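Local coordinates for capsid polyprotein VP90 (Turkey astrovirus 2, PDB 3TS3) that forms, through this projection (P2 globular) domain, the dimeric spike of the astrovirus capsid, whose full-length polyprotein probably self-assembles into the icosahedral shell, at residues W76-L80 / Y179-M184; F69-A74 / R152-L156. All blocks are in the same frame, centred on the assembly; numbering follows the deposited sequence.

Contact 1 of 2, residues W76-L80 / Y179-M184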
ATOM      1  N   TRP C  76      -0.400   2.766  22.599  1.00  8.28           N
ATOM      2  CA  TRP C  76      -0.815   1.573  21.867  1.00  8.35           C
ATOM      3  C   TRP C  76       0.296   1.080  20.936  1.00  7.86           C
ATOM      4  O   TRP C  76       0.684   1.749  19.999  1.00  8.44           O
ATOM      5  CB  TRP C  76      -2.114   1.848  21.107  1.00  8.43           C
ATOM      6  CG  TRP C  76      -3.263   2.198  22.021  1.00  8.47           C
ATOM      7  CD1 TRP C  76      -3.675   3.447  22.382  1.00 10.31           C
ATOM      8  CD2 TRP C  76      -4.135   1.282  22.693  1.00  9.43           C
ATOM      9  NE1 TRP C  76      -4.743   3.365  23.236  1.00 10.12           N
ATOM     10  CE2 TRP C  76      -5.053   2.047  23.433  1.00 10.34           C
ATOM     11  CE3 TRP C  76      -4.235  -0.112  22.734  1.00  9.29           C
ATOM     12  CZ2 TRP C  76      -6.044   1.470  24.208  1.00  9.89           C
ATOM     13  CZ3 TRP C  76      -5.227  -0.681  23.504  1.00 10.11           C
ATOM     14  CH2 TRP C  76      -6.120   0.107  24.226  1.00  9.59           C
ATOM     15  N   TRP C  77       0.787  -0.110  21.237  1.00  7.87           N
ATOM     16  CA  TRP C  77       1.933  -0.689  20.567  1.00  7.99           C
ATOM     17  C   TRP C  77       1.514  -1.932  19.811  1.00  8.04           C
ATOM     18  O   TRP C  77       0.765  -2.740  20.312  1.00  8.87           O
ATOM     19  CB  TRP C  77       3.029  -0.966  21.598  1.00  7.97           C
ATOM     20  CG  TRP C  77       3.449   0.313  22.231  1.00  8.27           C
ATOM     21  CD1 TRP C  77       2.989   0.844  23.398  1.00  8.04           C
ATOM     22  CD2 TRP C  77       4.364   1.268  21.688  1.00  7.78           C
ATOM     23  NE1 TRP C  77       3.586   2.059  23.631  1.00  7.87           N
ATOM     24  CE2 TRP C  77       4.437   2.339  22.595  1.00  8.06           C
ATOM     25  CE3 TRP C  77       5.145   1.311  20.535  1.00  7.60           C
ATOM     26  CZ2 TRP C  77       5.247   3.445  22.369  1.00  7.52           C
ATOM     27  CZ3 TRP C  77       5.948   2.396  20.320  1.00  8.02           C
ATOM     28  CH2 TRP C  77       6.000   3.448  21.232  1.00  8.47           C
ATOM     29  N   ASN C  78       1.971  -2.034  18.578  1.00  7.59           N
ATOM     30  CA  ASN C  78       1.526  -3.088  17.697  1.00  7.87           C
ATOM     31  C   ASN C  78       2.667  -3.895  17.110  1.00  7.52           C
ATOM     32  O   ASN C  78       3.566  -3.347  16.521  1.00  8.00           O
ATOM     33  CB  ASN C  78       0.700  -2.455  16.579  1.00  7.73           C
ATOM     34  CG  ASN C  78      -0.424  -1.597  17.116  1.00  8.13           C
ATOM     35  OD1 ASN C  78      -1.474  -2.098  17.456  1.00  9.66           O
ATOM     36  ND2 ASN C  78      -0.196  -0.300  17.205  1.00  8.99           N
ATOM     37  N   ILE C  79       2.603  -5.207  17.294  1.00  7.98           N
ATOM     38  CA  ILE C  79       3.572  -6.115  16.717  1.00  8.26           C
ATOM     39  C   ILE C  79       2.813  -6.931  15.674  1.00  7.94           C
ATOM     40  O   ILE C  79       2.084  -7.855  16.013  1.00  8.69           O
ATOM     41  CB  ILE C  79       4.135  -7.051  17.803  1.00  8.47           C
ATOM     42  CG1 ILE C  79       4.672  -6.235  18.978  1.00  9.51           C
ATOM     43  CG2 ILE C  79       5.225  -7.932  17.244  1.00  9.01           C
ATOM     44  CD1 ILE C  79       5.014  -7.053  20.202  1.00 11.93           C
ATOM     45  N   LEU C  80       3.009  -6.592  14.404  1.00  8.08           N
ATOM     46  CA  LEU C  80       2.283  -7.244  13.319  1.00  7.93           C
ATOM     47  C   LEU C  80       3.211  -8.038  12.403  1.00  8.20           C
ATOM     48  O   LEU C  80       4.366  -7.697  12.237  1.00  9.30           O
ATOM     49  CB  LEU C  80       1.488  -6.220  12.508  1.00  8.38           C
ATOM     50  CG  LEU C  80       0.439  -5.408  13.263  1.00  8.72           C
ATOM     51  CD1 LEU C  80      -0.399  -4.635  12.258  1.00  8.95           C
ATOM     52  CD2 LEU C  80      -0.439  -6.315  14.097  1.00 10.63           C
ATOM     53  N   TYR C 179      -8.253  -5.868  15.775  1.00 14.44           N
ATOM     54  CA  TYR C 179      -7.605  -4.981  14.811  1.00 13.55           C
ATOM     55  C   TYR C 179      -8.584  -4.421  13.787  1.00 14.11           C
ATOM     56  O   TYR C 179      -8.203  -4.008  12.708  1.00 14.75           O
ATOM     57  CB  TYR C 179      -6.371  -5.645  14.167  1.00 12.60           C
ATOM     58  CG  TYR C 179      -5.161  -5.415  15.018  1.00 10.64           C
ATOM     59  CD1 TYR C 179      -4.899  -6.222  16.106  1.00  9.57           C
ATOM     60  CD2 TYR C 179      -4.329  -4.341  14.789  1.00  9.00           C
ATOM     61  CE1 TYR C 179      -3.819  -5.986  16.921  1.00  9.28           C
ATOM     62  CE2 TYR C 179      -3.248  -4.100  15.596  1.00  8.97           C
ATOM     63  CZ  TYR C 179      -3.004  -4.924  16.664  1.00 10.15           C
ATOM     64  OH  TYR C 179      -1.934  -4.680  17.476  1.00 10.14           O
ATOM     65  N   GLN C 180      -9.855  -4.406  14.162  1.00 13.99           N
ATOM     66  CA  GLN C 180     -10.924  -3.900  13.310  1.00 14.88           C
ATOM     67  C   GLN C 180     -10.837  -2.405  12.987  1.00 14.63           C
ATOM     68  O   GLN C 180     -11.241  -1.979  11.909  1.00 15.71           O
ATOM     69  CB  GLN C 180     -12.297  -4.271  13.875  1.00 14.93           C
ATOM     70  CG  GLN C 180     -12.656  -3.597  15.179  1.00 17.40           C
ATOM     71  CD  GLN C 180     -12.241  -4.388  16.408  1.00 17.99           C
ATOM     72  OE1 GLN C 180     -11.317  -5.187  16.373  1.00 15.83           O
ATOM     73  NE2 GLN C 180     -12.933  -4.145  17.509  1.00 20.73           N
ATOM     74  N   ASN C 181     -10.381  -1.612  13.949  1.00 13.91           N
ATOM     75  CA  ASN C 181     -10.234  -0.167  13.791  1.00 13.66           C
ATOM     76  C   ASN C 181      -9.107   0.319  12.894  1.00 13.20           C
ATOM     77  O   ASN C 181      -9.178   1.401  12.361  1.00 14.29           O
ATOM     78  CB  ASN C 181     -10.098   0.541  15.137  1.00 14.06           C
ATOM     79  CG  ASN C 181     -11.200   0.190  16.097  1.00 15.16           C
ATOM     80  OD1 ASN C 181     -12.307  -0.136  15.697  1.00 17.76           O
ATOM     81  ND2 ASN C 181     -10.901   0.276  17.384  1.00 15.31           N
ATOM     82  N   LEU C 182      -8.039  -0.455  12.806  1.00 11.71           N
ATOM     83  CA  LEU C 182      -6.830   0.042  12.186  1.00 11.12           C
ATOM     84  C   LEU C 182      -6.898   0.058  10.664  1.00 10.65           C
ATOM     85  O   LEU C 182      -7.174  -0.948  10.035  1.00 10.41           O
ATOM     86  CB  LEU C 182      -5.631  -0.781  12.669  1.00 10.58           C
ATOM     87  CG  LEU C 182      -4.232  -0.349  12.237  1.00 11.73           C
ATOM     88  CD1 LEU C 182      -4.002   1.106  12.554  1.00 12.67           C
ATOM     89  CD2 LEU C 182      -3.181  -1.220  12.884  1.00 13.14           C
ATOM     90  N   LYS C 183      -6.654   1.227  10.088  1.00 10.32           N
ATOM     91  CA  LYS C 183      -6.588   1.339   8.644  1.00 10.39           C
ATOM     92  C   LYS C 183      -5.105   1.549   8.331  1.00  9.82           C
ATOM     93  O   LYS C 183      -4.548   2.596   8.604  1.00 10.81           O
ATOM     94  CB  LYS C 183      -7.455   2.499   8.143  1.00 10.50           C
ATOM     95  CG  LYS C 183      -8.850   2.654   8.800  1.00 13.49           C
ATOM     96  CD  LYS C 183      -9.739   1.417   8.728  1.00 15.18           C
ATOM     97  CE  LYS C 183     -11.140   1.713   9.297  1.00 16.80           C
ATOM     98  NZ  LYS C 183     -11.881   0.490   9.719  1.00 19.47           N
ATOM     99  N   MET C 184      -4.464   0.526   7.781  1.00  9.17           N
ATOM    100  CA  MET C 184      -3.028   0.561   7.535  1.00  8.60           C
ATOM    101  C   MET C 184      -2.570   1.593   6.521  1.00  8.45           C
ATOM    102  O   MET C 184      -3.257   1.880   5.562  1.00  8.60           O
ATOM    103  CB  MET C 184      -2.521  -0.800   7.067  1.00  8.79           C
ATOM    104  CG  MET C 184      -2.544  -1.862   8.110  1.00 10.03           C
ATOM    105  SD  MET C 184      -1.375  -1.545   9.448  1.00 15.15           S
ATOM    106  CE  MET C 184       0.141  -1.357   8.565  1.00 14.27           C
TER

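Contact 2 of 2, residues F69-A74 / R152-L156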
ATOM      1  N   PHE C  69      17.373   4.828  17.547  1.00 12.22           N
ATOM      2  CA  PHE C  69      16.518   5.821  16.923  1.00 11.60           C
ATOM      3  C   PHE C  69      15.246   5.981  17.759  1.00 11.17           C
ATOM      4  O   PHE C  69      14.660   5.004  18.187  1.00 11.42           O
ATOM      5  CB  PHE C  69      16.282   5.613  15.408  1.00 11.44           C
ATOM      6  CG  PHE C  69      15.579   4.328  15.014  1.00 11.17           C
ATOM      7  CD1 PHE C  69      14.204   4.283  14.891  1.00 10.53           C
ATOM      8  CD2 PHE C  69      16.303   3.210  14.656  1.00 12.05           C
ATOM      9  CE1 PHE C  69      13.565   3.127  14.480  1.00 10.67           C
ATOM     10  CE2 PHE C  69      15.670   2.052  14.240  1.00 12.47           C
ATOM     11  CZ  PHE C  69      14.298   2.012  14.152  1.00 11.73           C
ATOM     12  N   LEU C  70      14.879   7.223  18.046  1.00 11.18           N
ATOM     13  CA  LEU C  70      13.716   7.521  18.869  1.00 10.68           C
ATOM     14  C   LEU C  70      12.384   7.322  18.158  1.00 10.57           C
ATOM     15  O   LEU C  70      12.290   7.499  16.963  1.00 10.98           O
ATOM     16  CB  LEU C  70      13.796   8.949  19.410  1.00 11.01           C
ATOM     17  CG  LEU C  70      14.995   9.306  20.283  1.00 11.54           C
ATOM     18  CD1 LEU C  70      15.058  10.806  20.455  1.00 13.75           C
ATOM     19  CD2 LEU C  70      14.892   8.622  21.632  1.00 13.11           C
ATOM     20  N   LEU C  71      11.356   6.985  18.924  1.00 10.44           N
ATOM     21  CA  LEU C  71       9.998   6.831  18.413  1.00  9.66           C
ATOM     22  C   LEU C  71       9.093   7.809  19.144  1.00  9.62           C
ATOM     23  O   LEU C  71       9.471   8.354  20.162  1.00 10.15           O
ATOM     24  CB  LEU C  71       9.471   5.415  18.638  1.00  9.65           C
ATOM     25  CG  LEU C  71      10.190   4.232  18.003  1.00  9.11           C
ATOM     26  CD1 LEU C  71       9.415   2.969  18.333  1.00 11.23           C
ATOM     27  CD2 LEU C  71      10.339   4.388  16.508  1.00 10.87           C
ATOM     28  N   ASP C  72       7.905   8.039  18.609  1.00  9.15           N
ATOM     29  CA  ASP C  72       6.938   8.912  19.261  1.00  9.12           C
ATOM     30  C   ASP C  72       6.374   8.262  20.519  1.00  8.90           C
ATOM     31  O   ASP C  72       6.136   7.066  20.542  1.00  8.57           O
ATOM     32  CB  ASP C  72       5.788   9.249  18.310  1.00  9.57           C
ATOM     33  CG  ASP C  72       6.230  10.081  17.129  1.00 10.79           C
ATOM     34  OD1 ASP C  72       6.675  11.223  17.331  1.00 13.74           O
ATOM     35  OD2 ASP C  72       6.126   9.600  15.994  1.00 11.48           O
ATOM     36  N   ALA C  73       6.141   9.061  21.551  1.00  9.05           N
ATOM     37  CA  ALA C  73       5.506   8.552  22.759  1.00  8.80           C
ATOM     38  C   ALA C  73       4.119   8.061  22.378  1.00  8.89           C
ATOM     39  O   ALA C  73       3.450   8.682  21.568  1.00  9.05           O
ATOM     40  CB  ALA C  73       5.390   9.662  23.799  1.00  9.11           C
ATOM     41  N   ALA C  74       3.704   6.932  22.947  1.00  8.51           N
ATOM     42  CA  ALA C  74       2.406   6.345  22.632  1.00  8.42           C
ATOM     43  C   ALA C  74       1.923   5.374  23.705  1.00  8.44           C
ATOM     44  O   ALA C  74       2.703   4.920  24.519  1.00  8.59           O
ATOM     45  CB  ALA C  74       2.462   5.643  21.287  1.00  8.85           C
ATOM     46  N   ARG C 152       5.451   9.028  11.013  1.00  8.40           N
ATOM     47  CA  ARG C 152       5.493   8.392  12.321  1.00  8.37           C
ATOM     48  C   ARG C 152       6.483   7.245  12.231  1.00  8.63           C
ATOM     49  O   ARG C 152       6.249   6.266  11.535  1.00  8.79           O
ATOM     50  CB  ARG C 152       4.117   7.857  12.692  1.00  8.08           C
ATOM     51  CG  ARG C 152       3.995   7.433  14.141  1.00  8.34           C
ATOM     52  CD  ARG C 152       2.626   6.867  14.434  1.00  8.41           C
ATOM     53  NE  ARG C 152       2.408   6.682  15.866  1.00  8.81           N
ATOM     54  CZ  ARG C 152       1.934   7.613  16.682  1.00  9.06           C
ATOM     55  NH1 ARG C 152       1.621   8.819  16.230  1.00 10.50           N
ATOM     56  NH2 ARG C 152       1.781   7.330  17.963  1.00 10.13           N
ATOM     57  N   ARG C 153       7.591   7.395  12.944  1.00  8.49           N
ATOM     58  CA  ARG C 153       8.690   6.447  12.905  1.00  8.88           C
ATOM     59  C   ARG C 153       8.272   5.081  13.427  1.00  8.42           C
ATOM     60  O   ARG C 153       7.493   4.967  14.367  1.00  8.54           O
ATOM     61  CB  ARG C 153       9.878   6.973  13.716  1.00  9.51           C
ATOM     62  CG  ARG C 153      11.213   6.260  13.470  1.00 11.95           C
ATOM     63  CD  ARG C 153      12.049   7.088  12.543  1.00 12.78           C
ATOM     64  NE  ARG C 153      13.398   6.595  12.268  1.00 11.41           N
ATOM     65  CZ  ARG C 153      14.506   7.216  12.649  1.00 11.51           C
ATOM     66  NH1 ARG C 153      14.436   8.327  13.368  1.00 12.60           N
ATOM     67  NH2 ARG C 153      15.685   6.728  12.306  1.00 11.39           N
ATOM     68  N   ALA C 154       8.830   4.055  12.792  1.00  7.86           N
ATOM     69  CA  ALA C 154       8.509   2.658  13.056  1.00  8.46           C
ATOM     70  C   ALA C 154       9.706   1.771  12.729  1.00  8.04           C
ATOM     71  O   ALA C 154      10.709   2.242  12.237  1.00  8.22           O
ATOM     72  CB  ALA C 154       7.305   2.227  12.242  1.00  8.51           C
ATOM     73  N   ALA C 155       9.591   0.485  13.022  1.00  8.18           N
ATOM     74  CA  ALA C 155      10.670  -0.434  12.735  1.00  8.33           C
ATOM     75  C   ALA C 155      10.176  -1.695  12.058  1.00  7.88           C
ATOM     76  O   ALA C 155       9.135  -2.212  12.408  1.00  8.74           O
ATOM     77  CB  ALA C 155      11.404  -0.795  14.012  1.00  8.64           C
ATOM     78  N   LEU C 156      10.953  -2.191  11.102  1.00  7.54           N
ATOM     79  CA  LEU C 156      10.680  -3.483  10.496  1.00  7.90           C
ATOM     80  C   LEU C 156      11.805  -4.408  10.941  1.00  7.96           C
ATOM     81  O   LEU C 156      12.974  -4.117  10.725  1.00  8.90           O
ATOM     82  CB  LEU C 156      10.645  -3.383   8.970  1.00  7.54           C
ATOM     83  CG  LEU C 156      10.495  -4.682   8.168  1.00  7.62           C
ATOM     84  CD1 LEU C 156       9.161  -5.350   8.418  1.00  8.91           C
ATOM     85  CD2 LEU C 156      10.674  -4.401   6.687  1.00  9.47           C
TER
HETATM   86  O   HOH W   1      12.687   9.594  15.249  1.00 16.10           O
HETATM   87  O   HOH W   2       6.910   6.884  16.161  1.00 10.13           O
HETATM   88  O   HOH W   3       8.053  10.034  14.093  1.00 11.27           O
HETATM   89  O   HOH W   4       0.955   8.820  20.260  1.00 15.16           O

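Contact 1 of 2, residues W76-L80 / Y179-M184
Tyr179 reaches from the loop before strand 187-189 to strand 76-81 and ends on Asn78, where its hydroxyl OH donates to the amide oxygen OD1 over 2.6 Å. The bond meets a lone pair in the carbonyl plane, with a C=O...O angle of 124°, while the amide and phenol planes stand 75° apart. OD1 itself lies at the edge of the ring, near its plane. One face of the same ring takes the branch of Leu80 two residues along: methyl CD2 sits over it, 4.2 Å from the Tyr179 ring centroid, a CH-pi contact. The other methyl, CD1, turns to the loop's apolar side chains, 4.3 Å from Met184 SD and slightly farther from Leu182 CD2. Asn78 is set by its other end. With CG anti to the carbonyl carbon (chi1 -54°), ND2 bonds to Phe169 O of the neighbouring strand 164-171, which helps fix the amide flip and leaves OD1 as the acceptor for the phenol. Behind the loop stands the second subunit: its Val206 packs on Tyr179 and Met184, and its Thr205 OG1 bonds to Leu182 O and Met184 N. The arrangement is a long irregular loop laid across the antiparallel sheet of the spike domain, pinned by one buried tyrosine and backed by the dimer interface.

Contact 2 of 2, residues F69-A74 / R152-L156
Phe69 and Arg153 make the close-packed end of this contact. The guanidinium lies almost parallel to the phenyl plane, 15° apart, but is displaced toward CB: Phe69 CB stands 3.3 Å from Arg153 NH2, over one guanidinium face, and CD1 is 3.6 Å from Arg153 NE. A bend at chi2 (100°) turns the arginine across the side chain of Phe69; Ser145 OG bonds to its NE, and Trp190 gives the same arginine a cation-pi partner. Farther round the phenyl ring, its edge meets Ala155 CB, 4.0 Å from Phe69 CZ. Leu71 extends the apolar packing, its CD2 methyl 3.7 Å from Arg153 CG, the two side chains crossing at about a right angle. At the margin of this packed end a water joins Leu70 O to Arg153 NH1.

Toward Asp72 the packing gives way to three more waters. The two backbones do not pair here as strands; single waters stand between their polar groups. One accepts from Asp72 N and donates to both Asp72 OD2 and Arg153 O; a second donates to OD2, 2.7 Å away, and accepts from Arg153 N. The third, in the guanidinium plane of Arg152, carries its NH2 to Ala73 O. Arg152 runs extended from CG to NE, which carries its guanidinium to Asp72 CB, over one face, and to Ala74 CB, at the edge, while NH2 is also held by Ser170 OG. Asp72 OD2 touches the arginine's stem, 3.6 Å from Arg152 CG, but is 4.6 Å from Arg152 NH1, too far and too much above the plane for a salt bridge.

The chemistry implies a water-bridged join: both arginines spend polar contacts on serines and solvent, and the carboxylate, gripped by two waters, probably attracts Arg152 at a distance.

How the contacts relate
From the N terminus, the chain first runs through 69-74 and, after one residue, enters strand 76-81, so the first halves of both contacts are nearly continuous. Contact 2 closes at 152-156, some 78 residues on, where strand 153-159 begins; contact 1 closes later, at 179-184, after strand 164-171. The two closures therefore cross rather than nest. Between them, strand 164-171 pairs with both 76-81 and 153-159, placing the contacts on one antiparallel sheet. Contact 2 ties the small two-stranded sheet of 56-59 and 67-70 to it, whereas contact 1 adds the dimer-facing loop. They touch through Trp77, whose CH2 lies 3.7 Å from Asp72 O.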